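Local coordinates for protein FMN reductase [NAD(P)H] (Bacillus subtilis, PDB 1ZCH) that reduces FMN with NADH or NADPH as electron donor, and also reduces nitroaromatic compounds, quinones, chromates and azo dyes, at residues I49-K54 with K58-L63; E144-L149 with V155-G160. All coordinates share one frame; numbering follows the deposited sequence.

Interaction 1 (I49-K54 with K58-L63); sequences ITVQDK and KKISEL
The flat group here is the peptide carbonyl of K54, and it is met by the backbone of K58. K58 N donates to K54 O at 2.9 Å. The donor sits 24° from the carbonyl plane, and the bond is bent at the hydrogen, with an N-H...O angle of 146°. K58 CB rests beside the same oxygen, 3.4 Å from K54 O, while the rest of its side chain runs extended and away from K54. This is the i to i+4 bond of the first turn of helix 54-63. D53 stands just before it as N-cap, its OD2 taking the backbone N of R56, and the amine of K54 is bound by the backbone oxygen of D71 in helix 68-72.

Deeper in, strand 46-51 meets the helix through V51 and I60, whose side chains meet end on. The end methyl I60 CD1 touches both branches of V51, with CG2 at 3.8 Å and CG1 at 4.0 Å. With CG1 anti to the carbonyl carbon (chi1 -68°) and the chain straight beyond it, I60 carries this methyl out to the valine. I60 also packs on F76 of strand 75-82. Along its edge away from 75-82, strand 46-51 pairs through I49 and T50 in parallel with a strand of the second subunit.

The K54-K58 bond thus belongs to the helix's own first turn and does not itself join strand to helix; the buried V51-I60 contact does, by dispersion and without a directional bond.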
loop_
_atom_site.group_PDB
_atom_site.type_symbol
_atom_site.label_atom_id
_atom_site.label_comp_id
_atom_site.label_asym_id
_atom_site.label_seq_id
_atom_site.Cartn_x
_atom_site.Cartn_y
_atom_site.Cartn_z
ATOM N N ILE A 49 -14.084 -0.361 6.099
ATOM C CA ILE A 49 -15.222 -0.565 6.987
ATOM C C ILE A 49 -14.916 0.253 8.242
ATOM O O ILE A 49 -13.874 0.057 8.868
ATOM C CB ILE A 49 -15.378 -2.050 7.415
ATOM C CG1 ILE A 49 -15.410 -2.972 6.190
ATOM C CG2 ILE A 49 -16.659 -2.211 8.240
ATOM C CD1 ILE A 49 -16.614 -2.793 5.296
ATOM N N THR A 50 -15.805 1.179 8.591
ATOM C CA THR A 50 -15.614 1.993 9.786
ATOM C C THR A 50 -16.406 1.338 10.902
ATOM O O THR A 50 -17.620 1.147 10.782
ATOM C CB THR A 50 -16.135 3.435 9.589
ATOM O OG1 THR A 50 -15.381 4.078 8.555
ATOM C CG2 THR A 50 -15.988 4.242 10.883
ATOM N N VAL A 51 -15.715 0.977 11.977
ATOM C CA VAL A 51 -16.358 0.332 13.113
ATOM C C VAL A 51 -16.232 1.216 14.344
ATOM O O VAL A 51 -15.124 1.540 14.777
ATOM C CB VAL A 51 -15.712 -1.042 13.417
ATOM C CG1 VAL A 51 -16.370 -1.667 14.640
ATOM C CG2 VAL A 51 -15.846 -1.965 12.213
ATOM N N GLN A 52 -17.368 1.618 14.903
ATOM C CA GLN A 52 -17.357 2.454 16.096
ATOM C C GLN A 52 -18.211 1.830 17.197
ATOM O O GLN A 52 -18.203 2.294 18.336
ATOM C CB GLN A 52 -17.855 3.861 15.765
ATOM C CG GLN A 52 -17.076 4.526 14.639
ATOM C CD GLN A 52 -17.517 5.950 14.376
ATOM O OE1 GLN A 52 -17.123 6.876 15.085
ATOM N NE2 GLN A 52 -18.348 6.132 13.359
ATOM N N ASP A 53 -18.941 0.772 16.855
ATOM C CA ASP A 53 -19.773 0.075 17.835
ATOM C C ASP A 53 -18.844 -0.585 18.846
ATOM O O ASP A 53 -17.987 -1.390 18.478
ATOM C CB ASP A 53 -20.619 -1.004 17.160
ATOM C CG ASP A 53 -21.473 -1.773 18.150
ATOM O OD1 ASP A 53 -22.468 -1.203 18.642
ATOM O OD2 ASP A 53 -21.145 -2.940 18.447
ATOM N N LYS A 54 -19.026 -0.252 20.120
ATOM C CA LYS A 54 -18.188 -0.793 21.184
ATOM C C LYS A 54 -18.086 -2.318 21.194
ATOM O O LYS A 54 -16.983 -2.870 21.244
ATOM C CB LYS A 54 -18.696 -0.306 22.544
ATOM C CG LYS A 54 -17.735 -0.566 23.690
ATOM C CD LYS A 54 -16.475 0.276 23.547
ATOM C CE LYS A 54 -15.478 -0.012 24.661
ATOM N NZ LYS A 54 -14.299 0.895 24.596
ATOM N N LYS A 58 -14.827 -4.531 20.133
ATOM C CA LYS A 58 -14.217 -5.372 21.156
ATOM C C LYS A 58 -13.960 -6.761 20.573
ATOM O O LYS A 58 -12.909 -7.359 20.806
ATOM C CB LYS A 58 -15.140 -5.469 22.379
ATOM C CG LYS A 58 -14.582 -6.282 23.536
ATOM C CD LYS A 58 -15.563 -6.302 24.711
ATOM C CE LYS A 58 -15.033 -7.125 25.881
ATOM N NZ LYS A 58 -16.017 -7.213 27.005
ATOM N N LYS A 59 -14.918 -7.267 19.801
ATOM C CA LYS A 59 -14.770 -8.582 19.187
ATOM C C LYS A 59 -13.597 -8.567 18.209
ATOM O O LYS A 59 -12.827 -9.521 18.134
ATOM C CB LYS A 59 -16.049 -8.967 18.440
ATOM C CG LYS A 59 -17.286 -9.080 19.318
ATOM C CD LYS A 59 -18.513 -9.412 18.483
ATOM C CE LYS A 59 -19.756 -9.518 19.345
ATOM N NZ LYS A 59 -19.621 -10.585 20.371
ATOM N N ILE A 60 -13.474 -7.481 17.452
ATOM C CA ILE A 60 -12.383 -7.351 16.494
ATOM C C ILE A 60 -11.051 -7.409 17.233
ATOM O O ILE A 60 -10.113 -8.082 16.799
ATOM C CB ILE A 60 -12.475 -6.013 15.719
ATOM C CG1 ILE A 60 -13.700 -6.029 14.801
ATOM C CG2 ILE A 60 -11.200 -5.785 14.916
ATOM C CD1 ILE A 60 -13.908 -4.743 14.010
ATOM N N SER A 61 -10.978 -6.699 18.353
ATOM C CA SER A 61 -9.765 -6.668 19.161
ATOM C C SER A 61 -9.349 -8.073 19.590
ATOM O O SER A 61 -8.165 -8.420 19.561
ATOM C CB SER A 61 -9.986 -5.800 20.398
ATOM O OG SER A 61 -8.836 -5.798 21.222
ATOM N N GLU A 62 -10.329 -8.878 19.990
ATOM C CA GLU A 62 -10.065 -10.242 20.432
ATOM C C GLU A 62 -9.558 -11.102 19.280
ATOM O O GLU A 62 -8.650 -11.916 19.451
ATOM C CB GLU A 62 -11.337 -10.855 21.027
ATOM C CG GLU A 62 -11.980 -9.984 22.099
ATOM C CD GLU A 62 -13.139 -10.663 22.803
ATOM O OE1 GLU A 62 -14.039 -11.191 22.112
ATOM O OE2 GLU A 62 -13.152 -10.658 24.056
ATOM N N LEU A 63 -10.146 -10.918 18.104
ATOM C CA LEU A 63 -9.745 -11.674 16.925
ATOM C C LEU A 63 -8.349 -11.252 16.460
ATOM O O LEU A 63 -7.652 -12.016 15.788
ATOM C CB LEU A 63 -10.757 -11.458 15.797
ATOM C CG LEU A 63 -12.168 -12.018 16.025
ATOM C CD1 LEU A 63 -13.083 -11.618 14.877
ATOM C CD2 LEU A 63 -12.099 -13.532 16.143
#

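Interaction 2 (E144-L149 with V155-G160)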
loop_
_atom_site.group_PDB
_atom_site.type_symbol
_atom_site.label_atom_id
_atom_site.label_comp_id
_atom_site.label_asym_id
_atom_site.label_seq_id
_atom_site.Cartn_x
_atom_site.Cartn_y
_atom_site.Cartn_z
ATOM N N GLU A 144 -13.432 -15.564 10.898
ATOM C CA GLU A 144 -14.315 -14.993 11.914
ATOM C C GLU A 144 -14.612 -13.530 11.601
ATOM O O GLU A 144 -15.748 -13.069 11.738
ATOM C CB GLU A 144 -13.670 -15.063 13.304
ATOM C CG GLU A 144 -13.470 -16.458 13.886
ATOM C CD GLU A 144 -12.453 -17.288 13.125
ATOM O OE1 GLU A 144 -11.539 -16.703 12.502
ATOM O OE2 GLU A 144 -12.561 -18.535 13.166
ATOM N N LEU A 145 -13.578 -12.799 11.197
ATOM C CA LEU A 145 -13.716 -11.383 10.883
ATOM C C LEU A 145 -14.589 -11.200 9.646
ATOM O O LEU A 145 -15.426 -10.299 9.593
ATOM C CB LEU A 145 -12.335 -10.760 10.651
ATOM C CG LEU A 145 -12.280 -9.240 10.462
ATOM C CD1 LEU A 145 -12.816 -8.536 11.706
ATOM C CD2 LEU A 145 -10.841 -8.816 10.194
ATOM N N ILE A 146 -14.385 -12.063 8.658
ATOM C CA ILE A 146 -15.153 -12.023 7.417
ATOM C C ILE A 146 -16.640 -12.204 7.723
ATOM O O ILE A 146 -17.489 -11.496 7.181
ATOM C CB ILE A 146 -14.676 -13.135 6.453
ATOM C CG1 ILE A 146 -13.354 -12.717 5.801
ATOM C CG2 ILE A 146 -15.741 -13.435 5.412
ATOM C CD1 ILE A 146 -12.635 -13.836 5.084
ATOM N N GLU A 147 -16.944 -13.149 8.608
ATOM C CA GLU A 147 -18.325 -13.425 8.991
ATOM C C GLU A 147 -18.916 -12.290 9.817
ATOM O O GLU A 147 -20.061 -11.886 9.607
ATOM C CB GLU A 147 -18.400 -14.731 9.783
ATOM C CG GLU A 147 -17.947 -15.930 8.977
ATOM C CD GLU A 147 -18.767 -16.108 7.713
ATOM O OE1 GLU A 147 -18.215 -16.588 6.701
ATOM O OE2 GLU A 147 -19.970 -15.771 7.736
ATOM N N LEU A 148 -18.128 -11.775 10.755
ATOM C CA LEU A 148 -18.578 -10.697 11.625
ATOM C C LEU A 148 -18.963 -9.433 10.865
ATOM O O LEU A 148 -19.984 -8.808 11.154
ATOM C CB LEU A 148 -17.484 -10.355 12.644
ATOM C CG LEU A 148 -17.787 -9.220 13.627
ATOM C CD1 LEU A 148 -18.941 -9.617 14.544
ATOM C CD2 LEU A 148 -16.543 -8.913 14.447
ATOM N N LEU A 149 -18.148 -9.062 9.885
ATOM C CA LEU A 149 -18.390 -7.849 9.116
ATOM C C LEU A 149 -19.108 -8.076 7.790
ATOM O O LEU A 149 -19.269 -7.148 6.995
ATOM C CB LEU A 149 -17.062 -7.124 8.888
ATOM C CG LEU A 149 -16.327 -6.791 10.193
ATOM C CD1 LEU A 149 -15.050 -6.011 9.895
ATOM C CD2 LEU A 149 -17.248 -5.981 11.101
ATOM N N VAL A 155 -13.634 -10.287 -1.368
ATOM C CA VAL A 155 -13.222 -9.256 -0.424
ATOM C C VAL A 155 -12.444 -9.951 0.692
ATOM O O VAL A 155 -12.884 -10.977 1.215
ATOM C CB VAL A 155 -14.439 -8.532 0.206
ATOM C CG1 VAL A 155 -13.964 -7.505 1.247
ATOM C CG2 VAL A 155 -15.259 -7.848 -0.880
ATOM N N PHE A 156 -11.276 -9.420 1.036
ATOM C CA PHE A 156 -10.502 -10.003 2.127
ATOM C C PHE A 156 -9.784 -8.933 2.939
ATOM O O PHE A 156 -9.295 -7.936 2.397
ATOM C CB PHE A 156 -9.530 -11.084 1.613
ATOM C CG PHE A 156 -8.426 -10.577 0.729
ATOM C CD1 PHE A 156 -7.261 -10.050 1.277
ATOM C CD2 PHE A 156 -8.524 -10.687 -0.656
ATOM C CE1 PHE A 156 -6.203 -9.645 0.455
ATOM C CE2 PHE A 156 -7.475 -10.285 -1.487
ATOM C CZ PHE A 156 -6.311 -9.763 -0.929
ATOM N N PRO A 157 -9.740 -9.114 4.266
ATOM C CA PRO A 157 -9.090 -8.152 5.159
ATOM C C PRO A 157 -7.579 -8.124 5.008
ATOM O O PRO A 157 -6.932 -9.165 4.896
ATOM C CB PRO A 157 -9.524 -8.630 6.538
ATOM C CG PRO A 157 -9.526 -10.122 6.363
ATOM C CD PRO A 157 -10.220 -10.287 5.022
ATOM N N LEU A 158 -7.018 -6.921 4.993
ATOM C CA LEU A 158 -5.573 -6.770 4.882
ATOM C C LEU A 158 -4.998 -6.120 6.133
ATOM O O LEU A 158 -4.045 -6.628 6.720
ATOM C CB LEU A 158 -5.220 -5.952 3.639
ATOM C CG LEU A 158 -5.326 -6.794 2.365
ATOM C CD1 LEU A 158 -5.291 -5.916 1.134
ATOM C CD2 LEU A 158 -4.180 -7.803 2.352
ATOM N N SER A 159 -5.586 -5.009 6.557
ATOM C CA SER A 159 -5.090 -4.332 7.747
ATOM C C SER A 159 -6.103 -3.387 8.360
ATOM O O SER A 159 -6.884 -2.747 7.659
ATOM C CB SER A 159 -3.819 -3.543 7.415
ATOM O OG SER A 159 -3.297 -2.882 8.563
ATOM N N GLY A 160 -6.090 -3.313 9.684
ATOM C CA GLY A 160 -6.980 -2.396 10.355
ATOM C C GLY A 160 -6.175 -1.140 10.609
ATOM O O GLY A 160 -4.965 -1.102 10.362
#
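P157 meets helix 142-148 with two of its ring carbons, and every contact across these segments is apolar. L145 and P157 lie alongside with their ends pointing opposite ways, bringing L145 CD2 to 3.9 Å from P157 CB. The isobutyl group is placed there by a first torsion that sets CG anti to the backbone N (chi1 -173°). I146 instead comes roughly perpendicular to the proline side chain, and its CG1 lies 4.0 Å from P157 CD. CB and CD flank the ring's CG, so one proline receives two neighbouring residues of the helix. L151, in the connecting loop, packs on both I146 and P157.

The arrangement is a helix laid on one face of the four-stranded antiparallel sheet of the nitroreductase fold, here against the inner strand 155-164. On the sheet's other face L158 and S159 touch helix 104-127.

No hydrogen bond joins the two segments; strand 155-164 bonds to its sheet neighbours, and V155 O also accepts Q243 NE2. L158 and S159 both face F79 of strand 75-82, which makes a classic beta bulge. S159 OG donates to G160 O at 3.0 Å, arriving on a lone pair in the carbonyl plane with a C=O...O angle of 130°. S159 also touches the bound FMN, and G160 bonds through its backbone to I135, another residue of the flavin pocket.

Following the chain from the N terminus, interaction 1 comes first: strand 46-51 turns at once into helix 54-63, and the contact closes that short turn. Interaction 2 opens only much later, where helix 142-148 leads on to strand 155-164 and five residues separate the two segments. The two are therefore in series, neither nested nor crossed. In space they meet through their helices, L63 CD2 lying 3.6 Å from E144 CB, and I60 and L145 also touch. Both helices are thus tied to each other and to one sheet, at strand 46-51 in interaction 1 and at an inner strand in interaction 2. Each contact also has residues that reach the second subunit.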